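Local coordinates for protein phosphoserine phosphatase RsbX (Bacillus subtilis, PDB 3W42) that dephosphorylates the phosphoserine protein RsbS as a manganese-binding PPM-type phosphatase, helping to keep sigma-B activity low during growth and to restore it after stress, at residues Glu8-Leu13 and Ile95-Arg100; Ile39-Asp44 and Asp61-Tyr66; Glu69-Ile74 and Tyr138-Ala143. All blocks are in the same frame, centred on the assembly; numbering follows the deposited sequence. Where two conformers were deposited one is given.

The three contacts belong to one alpha-beta-beta-alpha sandwich. Interaction 1 joins its two antiparallel sheets at one end, while interactions 2 and 3 dock helices 49-65 and 71-81 onto the outer side of the sheet that holds strands 37-45, 88-96 and 140-144. Along the chain, both segments of interaction 2 fall between the two segments of interaction 1, and interaction 2 finishes before interaction 3 opens; interactions 1 and 3 interleave. The centre of interaction 1 lies about 17 Å from that of interaction 2 and about 18 Å from that of interaction 3. Interactions 2 and 3, with centres about 13 Å apart, touch through Ile74, which packs on Ile39 and Val63, so the two helices and the metal-bearing strand share one core.

Interaction 1. Residues Glu8-Leu13 and Ile95-Arg100; sequences EHIQTL and INFEQR
His9 lays its CB over a face of the Phe97 ring, and this pairing bridges the two sheets of the PPM phosphatase beta sandwich: residues 8-13 lead into strand 10-17 of one sheet, and residues 95-100 leave strand 88-96 of the other. CB of His9 stands 3.5 Å from the centroid of the Phe97 ring and only 17° off its normal, a CH-pi contact made from almost straight above. The favour is returned less directly, with Phe97 CB 4.0 Å from the centroid of the His9 imidazole. Both rings swing to the side anti to their own carbonyl carbon (chi1 -57° in His9, nearly the same in Phe97). Their planes end up 16° apart but slid past one another, with centroids 5.1 Å apart, so the rings hardly overlap and each leans mainly on the other's CB.

Ile10, the first residue of its strand, comes at the same phenyl ring from a different direction, its side chain roughly at a right angle to that of Phe97 and its CG2 3.8 Å from Phe97 CZ. Leu38 of the neighbouring strand 37-45 touches Ile10, Ile95 and Phe97, and Leu198 of strand 191-198 packs on both isoleucines, so Ile10, Ile95 and Phe97 form a buried apolar seam between the sheets, with His9 at its more exposed side. Beyond the strand end the chain turns under an Asx motif, in which Asn96 OD1 accepts from Gln99 N. The isoleucines meet more loosely, CD1 of Ile10 lying 4.4 Å from CD1 of Ile95.

Interaction 2. Residues Ile39-Asp44 and Asp61-Tyr66; sequences ICAVAD and DLVENY
Val63 reaches down from helix 49-65 and sets its two methyls on two different residues of strand 37-45. CG1 lies 3.8 Å from CD1 of Ile39, while CG2 lies 3.7 Å from CB of Ala41. The fork is set by chi1 of 168°: CG1 stands opposite the valine's own backbone N and CG2 opposite its carbonyl carbon, which spreads the branches along the strand. Ile39, in the conformer described, stretches to meet the first of them, its side chain nearly fully extended (chi1 -170°) and running at a slant to that of Val63, so CG1 of Ile39 also comes within packing distance of the same methyl. Ala41, two residues on, points the same way out of the sheet. With just a methyl there, the helix can sit close, and the CA atoms of Ala41 and Val63 are 7.1 Å apart.

The next shell fills in around these three. Phe30 of strand 27-33 packs on both Ile39 and Val63, Ile92 of strand 88-96 also touches Val63, and Ile74 from helix 71-81 lies against Ile39 and Val63. The three touching residues are all buried, and what they bring together is apolar. At the end of the helix, Tyr66 N still bonds to Leu62 O, and the tyrosine ring leads away from the strand to a cation-pi contact with Arg77.

The strand runs on to Asp44, well away from the packing, where OD2 binds the manganese ion together with Asp156 and Asp189. A helix lying on the outer face of a strand that carries a metal-binding aspartate near its end fits the alpha-beta-beta-alpha sandwich of PPM-type phosphatases, whose metal site sits at one end of the two central sheets.

Interaction 3. Residues Glu69-Ile74 and Tyr138-Ala143; sequences EDVESI and YKTHTA
The first turn of helix 71-81 lies beside the chain entering strand 140-144, an outermost strand of its sheet in the PPM sandwich; Glu72 and Thr140 are the nearest pair, their CA atoms 6.6 Å apart. Asp70 is the N-cap, its OD2 accepting from Ser73 N, and Ile74 N bonds back to Asp70 O to start the helical turns.

Glu72 has the largest share of the contact. With CG anti to its backbone N (chi1 -166°) and the chain extended beyond, it reaches over to the strand and ends in a carboxylate between Tyr138 and Thr140. The hydroxyl of Thr140 donates to Glu72 OE1 at 2.7 Å, using the anti lone pair, the one turned away from OE2. Along its length the glutamate lies across the start of Tyr138: CD is 3.6 Å from the tyrosine CB, and the carboxylate and phenol planes are 54° apart. The phenol itself continues along the helix, where its OH bonds to Glu76.

On the inner side the contact turns apolar. Val71 CG2 meets Thr140 CG2 at 3.6 Å, and Val71 packs further onto Ile92 and Lys94 of strand 88-96 and Thr103 and Cys105 of strand 101-107. The threonine thus faces the helix with both branches, hydroxyl to Glu72 and methyl to Val71.

Two waters complete the polar joint. One accepts from Glu72 N and donates to Asp70 OD2, with a weak, long link to Thr140 OG1. The other accepts from Tyr138 N at 2.9 Å and donates to Glu72 OE2 at 3.2 Å.

Interaction 1. Residues Glu8-Leu13 and Ile95-Arg100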
loop_
_atom_site.group_PDB
_atom_site.type_symbol
_atom_site.label_atom_id
_atom_site.label_comp_id
_atom_site.label_asym_id
_atom_site.label_seq_id
_atom_site.Cartn_x
_atom_site.Cartn_y
_atom_site.Cartn_z
ATOM N N GLU A 8 -15.759 -12.704 2.017
ATOM C CA GLU A 8 -16.808 -12.554 1.034
ATOM C C GLU A 8 -16.692 -11.261 0.209
ATOM O O GLU A 8 -17.317 -11.176 -0.847
ATOM C CB GLU A 8 -18.191 -12.586 1.748
ATOM C CG GLU A 8 -18.542 -13.942 2.415
ATOM C CD GLU A 8 -19.679 -13.865 3.446
ATOM O OE1 GLU A 8 -19.434 -13.230 4.553
ATOM O OE2 GLU A 8 -20.784 -14.367 3.172
ATOM N N HIS A 9 -15.939 -10.308 0.690
ATOM C CA HIS A 9 -15.887 -8.968 0.127
ATOM C C HIS A 9 -14.617 -8.642 -0.615
ATOM O O HIS A 9 -14.593 -7.687 -1.414
ATOM C CB HIS A 9 -16.105 -7.939 1.236
ATOM C CG HIS A 9 -17.404 -8.176 1.940
ATOM N ND1 HIS A 9 -18.617 -8.014 1.319
ATOM C CD2 HIS A 9 -17.607 -8.655 3.189
ATOM C CE1 HIS A 9 -19.539 -8.377 2.212
ATOM N NE2 HIS A 9 -18.942 -8.792 3.324
ATOM N N ILE A 10 -13.533 -9.329 -0.329
ATOM C CA ILE A 10 -12.242 -9.035 -0.928
ATOM C C ILE A 10 -11.356 -10.267 -0.888
ATOM O O ILE A 10 -11.440 -11.079 0.018
ATOM C CB ILE A 10 -11.528 -7.864 -0.152
ATOM C CG1 ILE A 10 -10.406 -7.204 -1.016
ATOM C CG2 ILE A 10 -11.081 -8.280 1.274
ATOM C CD1 ILE A 10 -9.764 -6.038 -0.339
ATOM N N GLN A 11 -10.505 -10.366 -1.905
ATOM C CA GLN A 11 -9.349 -11.244 -1.863
ATOM C C GLN A 11 -8.092 -10.408 -2.000
ATOM O O GLN A 11 -8.079 -9.460 -2.807
ATOM C CB GLN A 11 -9.394 -12.440 -2.779
ATOM C CG GLN A 11 -9.339 -12.121 -4.199
ATOM C CD GLN A 11 -9.131 -13.259 -5.143
ATOM O OE1 GLN A 11 -8.453 -12.882 -6.190
ATOM N NE2 GLN A 11 -9.855 -14.416 -5.003
ATOM N N THR A 12 -7.086 -10.725 -1.208
ATOM C CA THR A 12 -5.876 -9.952 -1.181
ATOM C C THR A 12 -4.615 -10.843 -1.302
ATOM O O THR A 12 -4.642 -12.039 -0.972
ATOM C CB THR A 12 -5.741 -9.099 0.073
ATOM O OG1 THR A 12 -5.719 -9.940 1.246
ATOM C CG2 THR A 12 -6.883 -8.085 0.226
ATOM N N LEU A 13 -3.555 -10.222 -1.734
ATOM C CA LEU A 13 -2.238 -10.844 -1.824
ATOM C C LEU A 13 -1.207 -9.798 -1.473
ATOM O O LEU A 13 -1.245 -8.696 -2.052
ATOM C CB LEU A 13 -2.049 -11.456 -3.200
ATOM C CG LEU A 13 -0.704 -12.207 -3.440
ATOM C CD1 LEU A 13 -0.917 -13.245 -4.530
ATOM C CD2 LEU A 13 0.411 -11.251 -3.799
ATOM N N ILE A 95 -11.235 0.564 3.655
ATOM C CA ILE A 95 -12.382 0.185 2.835
ATOM C C ILE A 95 -13.517 -0.224 3.732
ATOM O O ILE A 95 -13.352 -1.037 4.622
ATOM C CB ILE A 95 -12.062 -0.911 1.822
ATOM C CG1 ILE A 95 -10.813 -0.599 1.019
ATOM C CG2 ILE A 95 -13.309 -1.176 1.002
ATOM C CD1 ILE A 95 -10.378 -1.682 0.003
ATOM N N ASN A 96 -14.716 0.321 3.479
ATOM C CA ASN A 96 -15.942 -0.156 4.099
ATOM C C ASN A 96 -16.734 -0.947 3.029
ATOM O O ASN A 96 -17.110 -0.386 1.997
ATOM C CB ASN A 96 -16.787 1.042 4.629
ATOM C CG ASN A 96 -18.016 0.499 5.277
ATOM O OD1 ASN A 96 -18.964 0.093 4.618
ATOM N ND2 ASN A 96 -17.994 0.406 6.651
ATOM N N PHE A 97 -16.908 -2.222 3.274
ATOM C CA PHE A 97 -17.462 -3.088 2.245
ATOM C C PHE A 97 -18.956 -2.842 2.007
ATOM O O PHE A 97 -19.376 -2.833 0.843
ATOM C CB PHE A 97 -17.253 -4.568 2.528
ATOM C CG PHE A 97 -15.796 -4.930 2.734
ATOM C CD1 PHE A 97 -14.858 -4.550 1.791
ATOM C CD2 PHE A 97 -15.354 -5.662 3.831
ATOM C CE1 PHE A 97 -13.513 -4.947 1.951
ATOM C CE2 PHE A 97 -14.072 -5.997 3.967
ATOM C CZ PHE A 97 -13.152 -5.677 3.040
ATOM N N GLU A 98 -19.763 -2.665 3.060
ATOM C CA GLU A 98 -21.199 -2.450 2.891
ATOM C C GLU A 98 -21.485 -1.223 2.007
ATOM O O GLU A 98 -22.435 -1.258 1.180
ATOM C CB GLU A 98 -21.851 -2.343 4.258
ATOM C CG GLU A 98 -23.428 -2.316 4.198
ATOM C CD GLU A 98 -24.022 -0.945 4.127
ATOM O OE1 GLU A 98 -23.362 0.056 4.584
ATOM O OE2 GLU A 98 -25.214 -0.906 3.700
ATOM N N GLN A 99 -20.715 -0.143 2.216
ATOM C CA GLN A 99 -20.894 1.064 1.486
ATOM C C GLN A 99 -20.143 1.023 0.171
ATOM O O GLN A 99 -20.260 1.962 -0.648
ATOM C CB GLN A 99 -20.423 2.246 2.281
ATOM C CG GLN A 99 -21.208 2.502 3.506
ATOM C CD GLN A 99 -20.844 3.826 4.218
ATOM O OE1 GLN A 99 -20.057 4.713 3.750
ATOM N NE2 GLN A 99 -21.455 3.987 5.351
ATOM N N ARG A 100 -19.265 0.041 -0.066
ATOM C CA ARG A 100 -18.266 0.054 -1.161
ATOM C C ARG A 100 -17.608 1.413 -1.218
ATOM O O ARG A 100 -17.522 2.033 -2.271
ATOM C CB ARG A 100 -18.811 -0.406 -2.510
ATOM C CG ARG A 100 -19.204 -1.871 -2.520
ATOM C CD ARG A 100 -19.334 -2.401 -3.940
ATOM N NE ARG A 100 -19.595 -3.829 -4.046
ATOM C CZ ARG A 100 -20.786 -4.390 -3.993
ATOM N NH1 ARG A 100 -21.885 -3.610 -3.868
ATOM N NH2 ARG A 100 -20.920 -5.674 -4.077
#

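Interaction 2. Residues Ile39-Asp44 and Asp61-Tyr66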
loop_
_atom_site.group_PDB
_atom_site.type_symbol
_atom_site.label_atom_id
_atom_site.label_comp_id
_atom_site.label_asym_id
_atom_site.label_seq_id
_atom_site.Cartn_x
_atom_site.Cartn_y
_atom_site.Cartn_z
ATOM N N ILE A 39 -8.253 -2.433 6.551
ATOM C CA ILE A 39 -7.234 -1.420 6.564
ATOM C C ILE A 39 -5.961 -2.017 6.038
ATOM O O ILE A 39 -5.632 -3.198 6.238
ATOM C CB ILE A 39 -6.984 -0.830 7.907
ATOM C CG1 ILE A 39 -6.083 0.398 7.754
ATOM C CG2 ILE A 39 -6.414 -1.848 8.881
ATOM C CD1 ILE A 39 -6.144 1.308 8.898
ATOM N N CYS A 40 -5.255 -1.211 5.301
ATOM C CA CYS A 40 -3.925 -1.650 4.829
ATOM C C CYS A 40 -3.046 -0.434 4.633
ATOM O O CYS A 40 -3.460 0.697 4.508
ATOM C CB CYS A 40 -3.877 -2.609 3.687
ATOM S SG CYS A 40 -4.470 -1.773 2.182
ATOM N N ALA A 41 -1.758 -0.700 4.728
ATOM C CA ALA A 41 -0.748 0.334 4.578
ATOM C C ALA A 41 0.516 -0.277 4.046
ATOM O O ALA A 41 0.840 -1.429 4.369
ATOM C CB ALA A 41 -0.482 1.031 5.881
ATOM N N VAL A 42 1.264 0.505 3.315
ATOM C CA VAL A 42 2.582 0.166 2.796
ATOM C C VAL A 42 3.484 1.344 3.042
ATOM O O VAL A 42 3.076 2.498 2.768
ATOM C CB VAL A 42 2.536 -0.234 1.298
ATOM C CG1 VAL A 42 3.936 -0.503 0.768
ATOM C CG2 VAL A 42 1.582 -1.447 1.091
ATOM N N ALA A 43 4.703 1.112 3.489
ATOM C CA ALA A 43 5.656 2.148 3.745
ATOM C C ALA A 43 7.052 1.753 3.328
ATOM O O ALA A 43 7.404 0.566 3.372
ATOM C CB ALA A 43 5.642 2.536 5.261
ATOM N N ASP A 44 7.849 2.734 2.943
ATOM C CA ASP A 44 9.248 2.534 2.529
ATOM C C ASP A 44 10.093 3.503 3.352
ATOM O O ASP A 44 10.000 4.724 3.197
ATOM C CB ASP A 44 9.359 2.796 1.017
ATOM C CG ASP A 44 10.737 2.565 0.442
ATOM O OD1 ASP A 44 11.683 2.362 1.251
ATOM O OD2 ASP A 44 10.882 2.587 -0.819
ATOM N N ASP A 61 3.092 -0.663 12.855
ATOM C CA ASP A 61 2.565 -0.787 14.210
ATOM C C ASP A 61 1.414 0.209 14.498
ATOM O O ASP A 61 0.426 -0.158 15.114
ATOM C CB ASP A 61 3.689 -0.532 15.224
ATOM C CG ASP A 61 3.294 -0.934 16.593
ATOM O OD1 ASP A 61 3.105 -2.167 16.822
ATOM O OD2 ASP A 61 3.198 -0.028 17.404
ATOM N N LEU A 62 1.576 1.446 14.071
ATOM C CA LEU A 62 0.557 2.482 14.327
ATOM C C LEU A 62 -0.698 2.198 13.503
ATOM O O LEU A 62 -1.822 2.418 14.022
ATOM C CB LEU A 62 1.099 3.841 14.001
ATOM C CG LEU A 62 2.113 4.379 15.036
ATOM C CD1 LEU A 62 2.890 5.526 14.465
ATOM C CD2 LEU A 62 1.419 4.763 16.334
ATOM N N VAL A 63 -0.559 1.716 12.292
ATOM C CA VAL A 63 -1.750 1.454 11.466
ATOM C C VAL A 63 -2.523 0.313 12.129
ATOM O O VAL A 63 -3.748 0.354 12.188
ATOM C CB VAL A 63 -1.299 1.103 10.026
ATOM C CG1 VAL A 63 -2.461 0.537 9.239
ATOM C CG2 VAL A 63 -0.750 2.354 9.352
ATOM N N GLU A 64 -1.838 -0.716 12.637
ATOM C CA GLU A 64 -2.542 -1.786 13.322
ATOM C C GLU A 64 -3.251 -1.253 14.542
ATOM O O GLU A 64 -4.442 -1.581 14.768
ATOM C CB GLU A 64 -1.568 -2.874 13.748
ATOM C CG GLU A 64 -2.282 -3.945 14.531
ATOM C CD GLU A 64 -1.438 -5.093 14.875
ATOM O OE1 GLU A 64 -0.198 -5.013 14.885
ATOM O OE2 GLU A 64 -2.006 -6.173 15.158
ATOM N N ASN A 65 -2.594 -0.473 15.359
ATOM C CA ASN A 65 -3.100 0.011 16.644
ATOM C C ASN A 65 -4.240 0.977 16.531
ATOM O O ASN A 65 -5.088 1.003 17.393
ATOM C CB ASN A 65 -1.967 0.657 17.472
ATOM C CG ASN A 65 -2.353 0.732 18.912
ATOM O OD1 ASN A 65 -2.553 1.794 19.395
ATOM N ND2 ASN A 65 -2.581 -0.419 19.565
ATOM N N TYR A 66 -4.196 1.784 15.499
ATOM C CA TYR A 66 -5.125 2.918 15.310
ATOM C C TYR A 66 -6.008 2.721 14.109
ATOM O O TYR A 66 -6.563 3.691 13.601
ATOM C CB TYR A 66 -4.398 4.208 15.325
ATOM C CG TYR A 66 -3.781 4.502 16.700
ATOM C CD1 TYR A 66 -4.527 4.820 17.759
ATOM C CD2 TYR A 66 -2.376 4.344 16.899
ATOM C CE1 TYR A 66 -3.923 5.029 19.029
ATOM C CE2 TYR A 66 -1.796 4.537 18.132
ATOM C CZ TYR A 66 -2.566 4.896 19.202
ATOM O OH TYR A 66 -2.045 5.068 20.437
#

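Interaction 3. Residues Glu69-Ile74 and Tyr138-Ala143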
loop_
_atom_site.group_PDB
_atom_site.type_symbol
_atom_site.label_atom_id
_atom_site.label_comp_id
_atom_site.label_asym_id
_atom_site.label_seq_id
_atom_site.Cartn_x
_atom_site.Cartn_y
_atom_site.Cartn_z
ATOM N N GLU A 69 -9.303 4.607 13.390
ATOM C CA GLU A 69 -9.309 6.057 13.102
ATOM C C GLU A 69 -9.397 6.333 11.622
ATOM O O GLU A 69 -9.108 5.471 10.781
ATOM C CB GLU A 69 -8.053 6.718 13.727
ATOM C CG GLU A 69 -8.052 6.584 15.262
ATOM C CD GLU A 69 -6.930 7.347 15.965
ATOM O OE1 GLU A 69 -6.068 7.962 15.281
ATOM O OE2 GLU A 69 -6.971 7.341 17.219
ATOM N N ASP A 70 -9.713 7.555 11.268
ATOM C CA ASP A 70 -9.678 7.945 9.840
ATOM C C ASP A 70 -8.249 7.973 9.331
ATOM O O ASP A 70 -7.285 8.154 10.056
ATOM C CB ASP A 70 -10.380 9.200 9.625
ATOM C CG ASP A 70 -9.764 10.236 10.299
ATOM O OD1 ASP A 70 -9.902 10.354 11.520
ATOM O OD2 ASP A 70 -8.964 10.944 9.728
ATOM N N VAL A 71 -8.114 7.777 8.012
ATOM C CA VAL A 71 -6.773 7.689 7.414
ATOM C C VAL A 71 -5.862 8.860 7.707
ATOM O O VAL A 71 -4.691 8.710 7.949
ATOM C CB VAL A 71 -6.785 7.338 5.918
ATOM C CG1 VAL A 71 -7.323 5.915 5.670
ATOM C CG2 VAL A 71 -7.607 8.370 5.099
ATOM N N GLU A 72 -6.424 10.071 7.719
ATOM C CA GLU A 72 -5.640 11.242 7.971
ATOM C C GLU A 72 -5.179 11.289 9.429
ATOM O O GLU A 72 -4.074 11.765 9.723
ATOM C CB GLU A 72 -6.392 12.546 7.588
ATOM C CG GLU A 72 -5.597 13.699 7.511
ATOM C CD GLU A 72 -6.260 14.858 6.680
ATOM O OE1 GLU A 72 -6.969 14.639 5.576
ATOM O OE2 GLU A 72 -5.976 15.966 7.183
ATOM N N SER A 73 -6.018 10.839 10.352
ATOM C CA SER A 73 -5.566 10.708 11.728
ATOM C C SER A 73 -4.428 9.723 11.902
ATOM O O SER A 73 -3.455 9.985 12.601
ATOM C CB SER A 73 -6.712 10.269 12.594
ATOM O OG SER A 73 -6.304 10.169 13.961
ATOM N N ILE A 74 -4.564 8.594 11.234
ATOM C CA ILE A 74 -3.550 7.559 11.333
ATOM C C ILE A 74 -2.222 8.097 10.755
ATOM O O ILE A 74 -1.142 7.959 11.350
ATOM C CB ILE A 74 -3.941 6.253 10.619
ATOM C CG1 ILE A 74 -5.235 5.697 11.230
ATOM C CG2 ILE A 74 -2.776 5.259 10.709
ATOM C CD1 ILE A 74 -5.780 4.495 10.476
ATOM N N TYR A 138 -2.225 17.187 4.475
ATOM C CA TYR A 138 -2.619 15.925 3.884
ATOM C C TYR A 138 -3.800 16.112 2.922
ATOM O O TYR A 138 -4.632 17.030 3.074
ATOM C CB TYR A 138 -3.059 14.978 5.010
ATOM C CG TYR A 138 -1.968 14.689 5.998
ATOM C CD1 TYR A 138 -0.860 14.022 5.595
ATOM C CD2 TYR A 138 -2.020 15.146 7.317
ATOM C CE1 TYR A 138 0.079 13.703 6.521
ATOM C CE2 TYR A 138 -0.994 14.910 8.202
ATOM C CZ TYR A 138 0.013 14.153 7.815
ATOM O OH TYR A 138 1.033 13.875 8.683
ATOM N N LYS A 139 -3.875 15.218 1.973
ATOM C CA LYS A 139 -4.976 15.117 1.039
ATOM C C LYS A 139 -5.645 13.752 1.283
ATOM O O LYS A 139 -4.938 12.741 1.266
ATOM C CB LYS A 139 -4.444 15.305 -0.401
ATOM C CG LYS A 139 -5.289 14.933 -1.472
ATOM C CD LYS A 139 -6.527 15.780 -1.452
ATOM C CE LYS A 139 -7.452 15.390 -2.620
ATOM N NZ LYS A 139 -8.650 16.273 -2.729
ATOM N N THR A 140 -6.866 13.687 1.665
ATOM C CA THR A 140 -7.563 12.448 1.767
ATOM C C THR A 140 -8.541 12.311 0.643
ATOM O O THR A 140 -9.357 13.230 0.389
ATOM C CB THR A 140 -8.264 12.341 3.123
ATOM O OG1 THR A 140 -7.273 12.344 4.147
ATOM C CG2 THR A 140 -9.124 11.028 3.172
ATOM N N HIS A 141 -8.558 11.173 -0.008
ATOM C CA HIS A 141 -9.541 10.852 -1.070
ATOM C C HIS A 141 -10.574 9.928 -0.507
ATOM O O HIS A 141 -10.273 8.958 0.196
ATOM C CB HIS A 141 -8.875 10.152 -2.280
ATOM C CG HIS A 141 -9.750 9.911 -3.498
ATOM N ND1 HIS A 141 -10.015 10.920 -4.381
ATOM C CD2 HIS A 141 -10.361 8.797 -3.996
ATOM C CE1 HIS A 141 -10.774 10.453 -5.361
ATOM N NE2 HIS A 141 -10.969 9.167 -5.175
ATOM N N THR A 142 -11.822 10.211 -0.813
ATOM C CA THR A 142 -12.968 9.375 -0.440
ATOM C C THR A 142 -13.768 9.093 -1.700
ATOM O O THR A 142 -14.142 10.037 -2.374
ATOM C CB THR A 142 -13.884 10.141 0.596
ATOM O OG1 THR A 142 -13.087 10.523 1.716
ATOM C CG2 THR A 142 -15.075 9.304 1.019
ATOM N N ALA A 143 -14.048 7.843 -2.017
ATOM C CA ALA A 143 -14.777 7.499 -3.199
ATOM C C ALA A 143 -15.484 6.179 -3.025
ATOM O O ALA A 143 -15.112 5.346 -2.247
ATOM C CB ALA A 143 -13.877 7.496 -4.413
HETATM O O HOH W 1 -9.128 11.108 6.810
HETATM O O HOH W 2 -3.844 18.265 6.602
#